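Long-range contacts in D-alanyl-D-alanine carboxypeptidase (Vibrio cholerae, PDB 5TR7), which probably removes the terminal D-alanine from peptidoglycan precursor peptides, as a penicillin-binding serine carboxypeptidase of the peptidase S11 family: residues L56-W67 / V79-L90; E167-K175 / L190-K201. One frame throughout, in Å; residues are numbered along the deposited sequence.

Contact 1. Residues L56-W67 / V79-L90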
loop_
_atom_site.group_PDB
_atom_site.type_symbol
_atom_site.label_atom_id
_atom_site.label_comp_id
_atom_site.label_asym_id
_atom_site.label_seq_id
_atom_site.Cartn_x
_atom_site.Cartn_y
_atom_site.Cartn_z
ATOM N N LEU A 56 -0.145 -3.250 19.695
ATOM C CA LEU A 56 -0.484 -1.928 19.258
ATOM C C LEU A 56 -0.146 -0.862 20.346
ATOM O O LEU A 56 0.074 0.288 20.030
ATOM C CB LEU A 56 -1.969 -1.896 18.931
ATOM C CG LEU A 56 -2.438 -2.764 17.792
ATOM C CD1 LEU A 56 -3.913 -2.640 17.614
ATOM C CD2 LEU A 56 -1.736 -2.360 16.489
ATOM N N ASN A 57 -0.048 -1.292 21.603
ATOM C CA ASN A 57 0.268 -0.420 22.746
ATOM C C ASN A 57 1.778 -0.328 23.058
ATOM O O ASN A 57 2.156 0.429 23.951
ATOM C CB ASN A 57 -0.491 -0.859 24.014
ATOM C CG ASN A 57 -2.011 -0.672 23.903
ATOM O OD1 ASN A 57 -2.486 0.260 23.288
ATOM N ND2 ASN A 57 -2.787 -1.556 24.555
ATOM N N ASP A 58 2.649 -1.048 22.341
ATOM C CA ASP A 58 4.098 -0.910 22.596
ATOM C C ASP A 58 4.593 0.446 22.218
ATOM O O ASP A 58 4.096 1.066 21.261
ATOM C CB ASP A 58 4.963 -1.837 21.701
ATOM C CG ASP A 58 4.695 -3.284 21.901
ATOM O OD1 ASP A 58 4.311 -3.653 23.032
ATOM O OD2 ASP A 58 4.872 -4.053 20.918
ATOM N N ASP A 59 5.601 0.881 22.954
ATOM C CA ASP A 59 6.286 2.111 22.733
ATOM C C ASP A 59 7.468 1.745 21.848
ATOM O O ASP A 59 8.279 0.919 22.187
ATOM C CB ASP A 59 6.779 2.657 24.068
ATOM C CG ASP A 59 5.657 2.979 25.000
ATOM O OD1 ASP A 59 4.734 3.717 24.643
ATOM O OD2 ASP A 59 5.693 2.501 26.111
ATOM N N VAL A 60 7.573 2.370 20.711
ATOM C CA VAL A 60 8.643 2.062 19.826
ATOM C C VAL A 60 9.700 3.115 19.859
ATOM O O VAL A 60 9.400 4.292 19.712
ATOM C CB VAL A 60 8.131 1.977 18.362
ATOM C CG1 VAL A 60 9.260 1.511 17.452
ATOM C CG2 VAL A 60 6.962 1.007 18.257
ATOM N N VAL A 61 10.941 2.676 19.972
ATOM C CA VAL A 61 12.103 3.546 19.935
ATOM C C VAL A 61 12.289 4.074 18.506
ATOM O O VAL A 61 12.183 3.335 17.520
ATOM C CB VAL A 61 13.380 2.765 20.219
ATOM C CG1 VAL A 61 14.595 3.686 20.160
ATOM C CG2 VAL A 61 13.308 2.099 21.581
ATOM N N ILE A 62 12.565 5.362 18.393
ATOM C CA ILE A 62 12.813 5.954 17.125
ATOM C C ILE A 62 14.319 6.105 17.042
ATOM O O ILE A 62 14.892 6.852 17.798
ATOM C CB ILE A 62 12.132 7.316 17.022
ATOM C CG1 ILE A 62 10.649 7.198 17.339
ATOM C CG2 ILE A 62 12.435 7.926 15.677
ATOM C CD1 ILE A 62 9.891 6.168 16.497
ATOM N N SER A 63 14.951 5.382 16.127
ATOM C CA SER A 63 16.438 5.414 15.994
ATOM C C SER A 63 16.867 6.490 14.998
ATOM O O SER A 63 16.018 7.157 14.351
ATOM C CB SER A 63 16.950 4.105 15.435
ATOM O OG SER A 63 16.651 4.031 14.029
ATOM N N LYS A 64 18.190 6.590 14.856
ATOM C CA LYS A 64 18.880 7.448 13.898
ATOM C C LYS A 64 18.377 7.193 12.477
ATOM O O LYS A 64 18.337 8.092 11.661
ATOM C CB LYS A 64 20.379 7.085 13.811
ATOM C CG LYS A 64 21.291 7.491 14.960
ATOM C CD LYS A 64 22.759 7.151 14.605
ATOM C CE LYS A 64 23.796 7.845 15.487
ATOM N NZ LYS A 64 25.160 7.590 14.946
ATOM N N ASN A 65 18.041 5.946 12.180
ATOM C CA ASN A 65 17.620 5.558 10.847
ATOM C C ASN A 65 16.211 5.961 10.511
ATOM O O ASN A 65 15.899 6.120 9.365
ATOM C CB ASN A 65 17.742 4.081 10.685
ATOM C CG ASN A 65 19.132 3.609 10.880
ATOM O OD1 ASN A 65 20.108 4.303 10.567
ATOM N ND2 ASN A 65 19.242 2.444 11.415
ATOM N N ALA A 66 15.368 6.108 11.518
ATOM C CA ALA A 66 14.026 6.583 11.337
ATOM C C ALA A 66 13.942 8.166 11.369
ATOM O O ALA A 66 12.885 8.744 11.185
ATOM C CB ALA A 66 13.167 5.949 12.428
ATOM N N TRP A 67 15.053 8.832 11.649
ATOM C CA TRP A 67 15.107 10.279 11.751
ATOM C C TRP A 67 14.587 10.950 10.473
ATOM O O TRP A 67 15.008 10.619 9.334
ATOM C CB TRP A 67 16.570 10.683 12.008
ATOM C CG TRP A 67 16.998 12.045 12.472
ATOM C CD1 TRP A 67 18.302 12.524 12.481
ATOM C CD2 TRP A 67 16.178 13.126 12.946
ATOM N NE1 TRP A 67 18.332 13.805 12.976
ATOM C CE2 TRP A 67 17.054 14.196 13.293
ATOM C CE3 TRP A 67 14.800 13.273 13.192
ATOM C CZ2 TRP A 67 16.580 15.432 13.798
ATOM C CZ3 TRP A 67 14.325 14.503 13.719
ATOM C CH2 TRP A 67 15.220 15.559 14.015
ATOM N N VAL A 79 8.652 11.910 12.854
ATOM C CA VAL A 79 9.074 11.252 14.048
ATOM C C VAL A 79 10.480 11.699 14.452
ATOM O O VAL A 79 11.335 11.922 13.589
ATOM C CB VAL A 79 8.849 9.753 13.726
ATOM C CG1 VAL A 79 9.954 8.831 14.114
ATOM C CG2 VAL A 79 7.454 9.356 14.191
ATOM N N GLU A 80 10.699 11.853 15.754
ATOM C CA GLU A 80 12.017 12.271 16.306
ATOM C C GLU A 80 12.861 11.236 17.050
ATOM O O GLU A 80 12.386 10.548 17.933
ATOM C CB GLU A 80 11.857 13.439 17.246
ATOM C CG GLU A 80 11.276 14.687 16.565
ATOM C CD GLU A 80 11.505 15.953 17.363
ATOM O OE1 GLU A 80 12.681 16.135 17.738
ATOM O OE2 GLU A 80 10.547 16.748 17.577
ATOM N N VAL A 81 14.148 11.234 16.745
ATOM C CA VAL A 81 15.091 10.290 17.371
ATOM C C VAL A 81 15.085 10.457 18.881
ATOM O O VAL A 81 14.904 11.539 19.394
ATOM C CB VAL A 81 16.525 10.505 16.842
ATOM C CG1 VAL A 81 17.503 9.445 17.363
ATOM C CG2 VAL A 81 16.491 10.472 15.339
ATOM N N GLY A 82 15.254 9.353 19.590
ATOM C CA GLY A 82 15.261 9.350 21.050
ATOM C C GLY A 82 13.917 9.455 21.746
ATOM O O GLY A 82 13.861 9.509 22.963
ATOM N N THR A 83 12.836 9.552 20.992
ATOM C CA THR A 83 11.521 9.558 21.589
ATOM C C THR A 83 10.944 8.176 21.320
ATOM O O THR A 83 11.624 7.294 20.755
ATOM C CB THR A 83 10.568 10.531 20.902
ATOM O OG1 THR A 83 10.298 10.064 19.543
ATOM C CG2 THR A 83 11.107 12.016 20.996
ATOM N N THR A 84 9.753 7.949 21.865
ATOM C CA THR A 84 9.048 6.755 21.565
ATOM C C THR A 84 7.701 7.139 20.977
ATOM O O THR A 84 7.129 8.207 21.323
ATOM C CB THR A 84 8.821 5.861 22.763
ATOM O OG1 THR A 84 7.905 6.474 23.714
ATOM C CG2 THR A 84 10.169 5.465 23.393
ATOM N N VAL A 85 7.175 6.237 20.162
ATOM C CA VAL A 85 5.876 6.395 19.526
ATOM C C VAL A 85 5.177 5.030 19.646
ATOM O O VAL A 85 5.810 3.993 19.548
ATOM C CB VAL A 85 6.007 6.734 18.024
ATOM C CG1 VAL A 85 4.639 6.923 17.397
ATOM C CG2 VAL A 85 6.864 7.973 17.809
ATOM N N LYS A 86 3.866 5.047 19.824
ATOM C CA LYS A 86 3.099 3.820 19.871
ATOM C C LYS A 86 2.986 3.140 18.506
ATOM O O LYS A 86 2.992 3.797 17.475
ATOM C CB LYS A 86 1.732 4.089 20.439
ATOM C CG LYS A 86 1.941 4.527 21.898
ATOM C CD LYS A 86 0.717 4.533 22.746
ATOM C CE LYS A 86 0.016 3.154 22.757
ATOM N NZ LYS A 86 -1.125 2.889 23.710
ATOM N N VAL A 87 2.929 1.809 18.523
ATOM C CA VAL A 87 2.770 0.977 17.315
ATOM C C VAL A 87 1.544 1.395 16.515
ATOM O O VAL A 87 1.664 1.600 15.344
ATOM C CB VAL A 87 2.675 -0.525 17.648
ATOM C CG1 VAL A 87 2.124 -1.338 16.491
ATOM C CG2 VAL A 87 4.032 -1.052 18.043
ATOM N N SER A 88 0.396 1.574 17.143
ATOM C CA SER A 88 -0.777 2.007 16.365
ATOM C C SER A 88 -0.586 3.313 15.633
ATOM O O SER A 88 -1.013 3.450 14.528
ATOM C CB SER A 88 -2.048 2.068 17.203
ATOM O OG SER A 88 -1.927 3.028 18.184
ATOM N N ASP A 89 0.164 4.229 16.210
ATOM C CA ASP A 89 0.406 5.523 15.659
ATOM C C ASP A 89 1.391 5.407 14.497
ATOM O O ASP A 89 1.176 6.014 13.436
ATOM C CB ASP A 89 0.890 6.470 16.735
ATOM C CG ASP A 89 -0.170 6.828 17.720
ATOM O OD1 ASP A 89 -1.282 7.180 17.246
ATOM O OD2 ASP A 89 0.133 6.867 18.954
ATOM N N LEU A 90 2.461 4.643 14.669
ATOM C CA LEU A 90 3.378 4.453 13.559
ATOM C C LEU A 90 2.671 3.802 12.340
ATOM O O LEU A 90 2.944 4.133 11.168
ATOM C CB LEU A 90 4.581 3.589 13.983
ATOM C CG LEU A 90 5.630 4.305 14.856
ATOM C CD1 LEU A 90 6.699 3.285 15.299
ATOM C CD2 LEU A 90 6.304 5.494 14.163
#
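With chi1 of V60 at -174°, its CG2 stands beside the backbone N and reaches V87 CG2 at 3.6 Å, while V60 CB rests on L90 CD1. In I62 the branch through CG1 lies anti to the carbonyl carbon (chi1 -54°), which carries CD1 to V85 CG2 at 3.8 Å. These aliphatic groups form the buried side of a two-stranded antiparallel sheet, and H109, A105 and M106 of helix 100-111 pack against them.

The backbones are joined at V60 and V85, a hydrogen-bonded pair in which V60 N gives to V85 O at 2.7 Å and V85 N returns a bond to V60 O. Beyond the strand, I62 N reaches T83 O and I62 O takes G82 N at 3.1 Å. The type II turn from E80 to T83 is tightened by T83 OG1, which donates to E80 O at 2.7 Å in the carbonyl plane. V79 O lies at the edge of the W67 ring. At the other end L56 O accepts S88 N, and D58 O accepts V87 N at 3.1 Å, so carbonyls of the loop leading into strand 59-61 bind two amides of the first turn of helix 87-95. K86 NZ meets N57 OD1 at 3.0 Å from above the amide plane. Together the segments make a two-stranded antiparallel sheet whose second strand runs directly into helix 87-95, K86 being the N-cap residue.

Contact 2. Residues E167-K175 / L190-K201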
loop_
_atom_site.group_PDB
_atom_site.type_symbol
_atom_site.label_atom_id
_atom_site.label_comp_id
_atom_site.label_asym_id
_atom_site.label_seq_id
_atom_site.Cartn_x
_atom_site.Cartn_y
_atom_site.Cartn_z
ATOM N N GLU A 167 -5.693 -4.763 9.941
ATOM C CA GLU A 167 -4.761 -3.846 9.337
ATOM C C GLU A 167 -5.475 -3.157 8.203
ATOM O O GLU A 167 -5.351 -1.953 8.066
ATOM C CB GLU A 167 -3.554 -4.532 8.706
ATOM C CG GLU A 167 -2.218 -4.555 9.338
ATOM C CD GLU A 167 -1.619 -3.225 9.865
ATOM O OE1 GLU A 167 -0.659 -2.469 9.306
ATOM O OE2 GLU A 167 -2.025 -3.208 11.038
ATOM N N TYR A 168 -6.245 -3.917 7.395
ATOM C CA TYR A 168 -6.920 -3.351 6.204
ATOM C C TYR A 168 -7.907 -2.254 6.549
ATOM O O TYR A 168 -8.065 -1.322 5.775
ATOM C CB TYR A 168 -7.649 -4.433 5.387
ATOM C CG TYR A 168 -8.263 -3.853 4.151
ATOM C CD1 TYR A 168 -7.459 -3.416 3.131
ATOM C CD2 TYR A 168 -9.661 -3.659 4.036
ATOM C CE1 TYR A 168 -7.991 -2.812 2.030
ATOM C CE2 TYR A 168 -10.188 -2.994 2.944
ATOM C CZ TYR A 168 -9.324 -2.597 1.937
ATOM O OH TYR A 168 -9.749 -2.013 0.795
ATOM N N ALA A 169 -8.551 -2.371 7.706
ATOM C CA ALA A 169 -9.554 -1.357 8.087
ATOM C C ALA A 169 -8.939 0.013 8.160
ATOM O O ALA A 169 -9.570 1.029 7.833
ATOM C CB ALA A 169 -10.198 -1.681 9.421
ATOM N N ILE A 170 -7.660 0.035 8.471
ATOM C CA ILE A 170 -7.009 1.314 8.633
ATOM C C ILE A 170 -6.892 2.115 7.304
ATOM O O ILE A 170 -6.803 3.313 7.347
ATOM C CB ILE A 170 -5.663 1.129 9.332
ATOM C CG1 ILE A 170 -5.848 0.474 10.715
ATOM C CG2 ILE A 170 -4.953 2.467 9.528
ATOM C CD1 ILE A 170 -4.502 0.101 11.379
ATOM N N TYR A 171 -6.992 1.447 6.149
ATOM C CA TYR A 171 -6.823 2.084 4.872
ATOM C C TYR A 171 -7.990 3.005 4.498
ATOM O O TYR A 171 -7.887 3.810 3.539
ATOM C CB TYR A 171 -6.550 1.028 3.821
ATOM C CG TYR A 171 -5.142 0.410 3.885
ATOM C CD1 TYR A 171 -4.820 -0.660 4.693
ATOM C CD2 TYR A 171 -4.146 0.915 3.123
ATOM C CE1 TYR A 171 -3.521 -1.200 4.703
ATOM C CE2 TYR A 171 -2.867 0.416 3.103
ATOM C CZ TYR A 171 -2.560 -0.650 3.873
ATOM O OH TYR A 171 -1.291 -1.061 3.799
ATOM N N SER A 172 -9.107 2.896 5.231
ATOM C CA SER A 172 -10.229 3.762 4.919
ATOM C C SER A 172 -10.293 4.950 5.824
ATOM O O SER A 172 -11.206 5.767 5.679
ATOM C CB SER A 172 -11.531 3.015 4.891
ATOM O OG SER A 172 -11.676 2.354 6.075
ATOM N N GLU A 173 -9.312 5.104 6.722
ATOM C CA GLU A 173 -9.223 6.292 7.583
ATOM C C GLU A 173 -8.706 7.404 6.675
ATOM O O GLU A 173 -7.745 7.228 5.929
ATOM C CB GLU A 173 -8.399 6.030 8.843
ATOM C CG GLU A 173 -9.029 4.955 9.741
ATOM C CD GLU A 173 -8.223 4.644 11.025
ATOM O OE1 GLU A 173 -7.346 5.423 11.479
ATOM O OE2 GLU A 173 -8.480 3.553 11.603
ATOM N N GLN A 174 -9.364 8.538 6.723
ATOM C CA GLN A 174 -9.102 9.676 5.820
ATOM C C GLN A 174 -8.017 10.603 6.228
ATOM O O GLN A 174 -7.522 11.422 5.384
ATOM C CB GLN A 174 -10.417 10.484 5.682
ATOM C CG GLN A 174 -11.457 9.671 4.921
ATOM C CD GLN A 174 -12.748 10.433 4.604
ATOM O OE1 GLN A 174 -13.038 11.493 5.125
ATOM N NE2 GLN A 174 -13.507 9.882 3.734
ATOM N N LYS A 175 -7.682 10.562 7.516
ATOM C CA LYS A 175 -6.629 11.442 7.991
ATOM C C LYS A 175 -6.044 10.973 9.284
ATOM O O LYS A 175 -6.587 10.123 9.939
ATOM C CB LYS A 175 -7.178 12.829 8.218
ATOM C CG LYS A 175 -8.243 12.954 9.284
ATOM C CD LYS A 175 -8.960 14.316 8.960
ATOM C CE LYS A 175 -10.042 14.693 9.924
ATOM N NZ LYS A 175 -9.469 15.181 11.206
ATOM N N LEU A 190 -11.803 7.537 -1.512
ATOM C CA LEU A 190 -12.453 7.310 -0.203
ATOM C C LEU A 190 -13.609 8.293 0.025
ATOM O O LEU A 190 -14.483 8.006 0.806
ATOM C CB LEU A 190 -11.462 7.486 0.907
ATOM C CG LEU A 190 -10.362 6.420 0.984
ATOM C CD1 LEU A 190 -9.335 6.853 2.045
ATOM C CD2 LEU A 190 -10.923 5.038 1.284
ATOM N N TRP A 191 -13.573 9.457 -0.654
ATOM C CA TRP A 191 -14.591 10.506 -0.514
ATOM C C TRP A 191 -15.727 10.384 -1.550
ATOM O O TRP A 191 -16.708 11.130 -1.501
ATOM C CB TRP A 191 -13.898 11.879 -0.681
ATOM C CG TRP A 191 -13.204 12.373 0.519
ATOM C CD1 TRP A 191 -13.726 13.221 1.451
ATOM C CD2 TRP A 191 -11.877 12.073 0.959
ATOM N NE1 TRP A 191 -12.803 13.480 2.427
ATOM C CE2 TRP A 191 -11.664 12.778 2.163
ATOM C CE3 TRP A 191 -10.831 11.298 0.445
ATOM C CZ2 TRP A 191 -10.468 12.709 2.878
ATOM C CZ3 TRP A 191 -9.641 11.209 1.182
ATOM C CH2 TRP A 191 -9.452 11.957 2.333
ATOM N N ASP A 192 -15.574 9.493 -2.522
ATOM C CA ASP A 192 -16.598 9.317 -3.542
ATOM C C ASP A 192 -17.854 8.686 -2.930
ATOM O O ASP A 192 -17.857 7.555 -2.458
ATOM C CB ASP A 192 -16.070 8.465 -4.688
ATOM C CG ASP A 192 -17.015 8.368 -5.855
ATOM O OD1 ASP A 192 -18.238 8.198 -5.708
ATOM O OD2 ASP A 192 -16.486 8.421 -6.955
ATOM N N LYS A 193 -18.942 9.416 -3.021
ATOM C CA LYS A 193 -20.226 8.980 -2.475
ATOM C C LYS A 193 -20.980 7.928 -3.263
ATOM O O LYS A 193 -21.813 7.237 -2.692
ATOM C CB LYS A 193 -21.084 10.240 -2.276
ATOM C CG LYS A 193 -20.528 11.013 -1.072
ATOM C CD LYS A 193 -20.780 12.502 -1.140
ATOM C CE LYS A 193 -19.834 13.131 -2.172
ATOM N NZ LYS A 193 -20.111 14.580 -2.425
ATOM N N SER A 194 -20.801 7.894 -4.583
ATOM C CA SER A 194 -21.443 6.896 -5.432
ATOM C C SER A 194 -20.845 5.487 -5.268
ATOM O O SER A 194 -21.452 4.529 -5.711
ATOM C CB SER A 194 -21.395 7.286 -6.928
ATOM O OG SER A 194 -20.071 7.342 -7.451
ATOM N N MET A 195 -19.663 5.359 -4.686
ATOM C CA MET A 195 -18.954 4.058 -4.578
ATOM C C MET A 195 -18.474 3.765 -3.168
ATOM O O MET A 195 -18.258 4.667 -2.387
ATOM C CB MET A 195 -17.706 3.994 -5.453
ATOM C CG MET A 195 -17.866 3.491 -6.869
ATOM S SD MET A 195 -16.420 2.425 -7.395
ATOM C CE MET A 195 -16.978 2.135 -9.113
ATOM N N ASN A 196 -18.315 2.482 -2.852
ATOM C CA ASN A 196 -17.817 2.051 -1.560
ATOM C C ASN A 196 -16.372 1.547 -1.725
ATOM O O ASN A 196 -16.100 0.356 -1.758
ATOM C CB ASN A 196 -18.729 0.994 -0.939
ATOM C CG ASN A 196 -20.232 1.436 -0.904
ATOM O OD1 ASN A 196 -20.765 1.902 0.133
ATOM N ND2 ASN A 196 -20.904 1.364 -2.081
ATOM N N VAL A 197 -15.464 2.492 -1.878
ATOM C CA VAL A 197 -14.035 2.272 -1.975
ATOM C C VAL A 197 -13.495 2.391 -0.573
ATOM O O VAL A 197 -13.672 3.413 0.094
ATOM C CB VAL A 197 -13.391 3.356 -2.818
ATOM C CG1 VAL A 197 -11.897 3.129 -2.895
ATOM C CG2 VAL A 197 -14.004 3.345 -4.217
ATOM N N ASP A 198 -12.863 1.334 -0.079
ATOM C CA ASP A 198 -12.351 1.326 1.274
ATOM C C ASP A 198 -10.820 1.049 1.339
ATOM O O ASP A 198 -10.293 0.725 2.381
ATOM C CB ASP A 198 -13.204 0.330 2.114
ATOM C CG ASP A 198 -13.092 -1.102 1.619
ATOM O OD1 ASP A 198 -12.307 -1.349 0.657
ATOM O OD2 ASP A 198 -13.816 -1.979 2.181
ATOM N N GLY A 199 -10.130 1.217 0.215
ATOM C CA GLY A 199 -8.700 1.078 0.142
ATOM C C GLY A 199 -8.231 1.358 -1.289
ATOM O O GLY A 199 -9.035 1.630 -2.162
ATOM N N ILE A 200 -6.948 1.212 -1.571
ATOM C CA ILE A 200 -5.964 0.767 -0.605
ATOM C C ILE A 200 -4.821 1.766 -0.451
ATOM O O ILE A 200 -4.715 2.453 0.546
ATOM C CB ILE A 200 -5.396 -0.610 -0.983
ATOM C CG1 ILE A 200 -6.522 -1.572 -1.347
ATOM C CG2 ILE A 200 -4.495 -1.163 0.103
ATOM C CD1 ILE A 200 -6.076 -3.042 -1.461
ATOM N N LYS A 201 -3.961 1.862 -1.438
ATOM C CA LYS A 201 -2.792 2.680 -1.278
ATOM C C LYS A 201 -2.403 3.361 -2.556
ATOM O O LYS A 201 -2.409 2.825 -3.626
ATOM C CB LYS A 201 -1.633 1.775 -0.828
ATOM C CG LYS A 201 -0.330 2.474 -0.449
ATOM C CD LYS A 201 -0.494 3.144 0.888
ATOM C CE LYS A 201 0.736 3.957 1.279
ATOM N NZ LYS A 201 0.909 5.252 0.566
HETATM O O HOH W 1 -10.460 -0.171 4.976
HETATM O O HOH W 2 -6.932 3.973 0.994
#
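Strand 196-205, an outermost strand of the five-stranded antiparallel sheet of this penicillin-binding protein, which belongs to the beta-lactamase clan, here meets residues 168-174, which follow on from helix 165-168; the strand carries K201, predicted to bind substrate. A classic beta bulge, with I200 and K201 both facing V213, and a cis peptide before I200 shape the strand at this point. Y168 OH donates to D198 OD1 at 2.6 Å, approaching from above the carboxylate, whose plane stands 77° from the ring; D198 OD2 has a salt bridge to R222, which probably helps to keep the acid ionised. The edge of the same tyrosine ring lies against I200 CG1, 3.9 Å from Y168 CE1.

I200 also serves Y171: its CG2, anti to the backbone N, lies over one face of that ring, 4.0 Å from the centroid, while Y171 OH bonds to S42 of helix 37-50. G199, having no side chain, lets Y168 OH come close to the strand. K201 NZ turns away to S98 OG, a predicted active-site residue.

Two waters bridge the backbones of the two segments. One molecule links Y168 O and D198 O and also bonds to S172 OG. A second donates to Y171 O and to I200 O. Farther out, L190 CD1 lies 3.7 Å from Y171 O. The side-chain amide of Q174 stacks on W191, the planes 22° apart, with Q174 CD 3.6 Å from W191 CE2.

How the contacts relate
Contact 1 closes before contact 2 opens along the chain, and both belong to the D-alanyl-D-alanine carboxypeptidase region. Their centres are about 25 Å apart; the nearest atoms are about 6 Å apart, without touching. Helix 87-95 links them: it begins in contact 1, and its I95 and R92 pack on side chains of 167-175. Contact 1 is the more peripheral, its centre about 20 Å from the chain centre, against about 12 Å for contact 2, which sits at one border of the five-stranded sheet. There K201 comes close to S35 and S98, so contact 2 adjoins the predicted catalytic centre, while contact 1 packs on helix 100-111, farther from that centre.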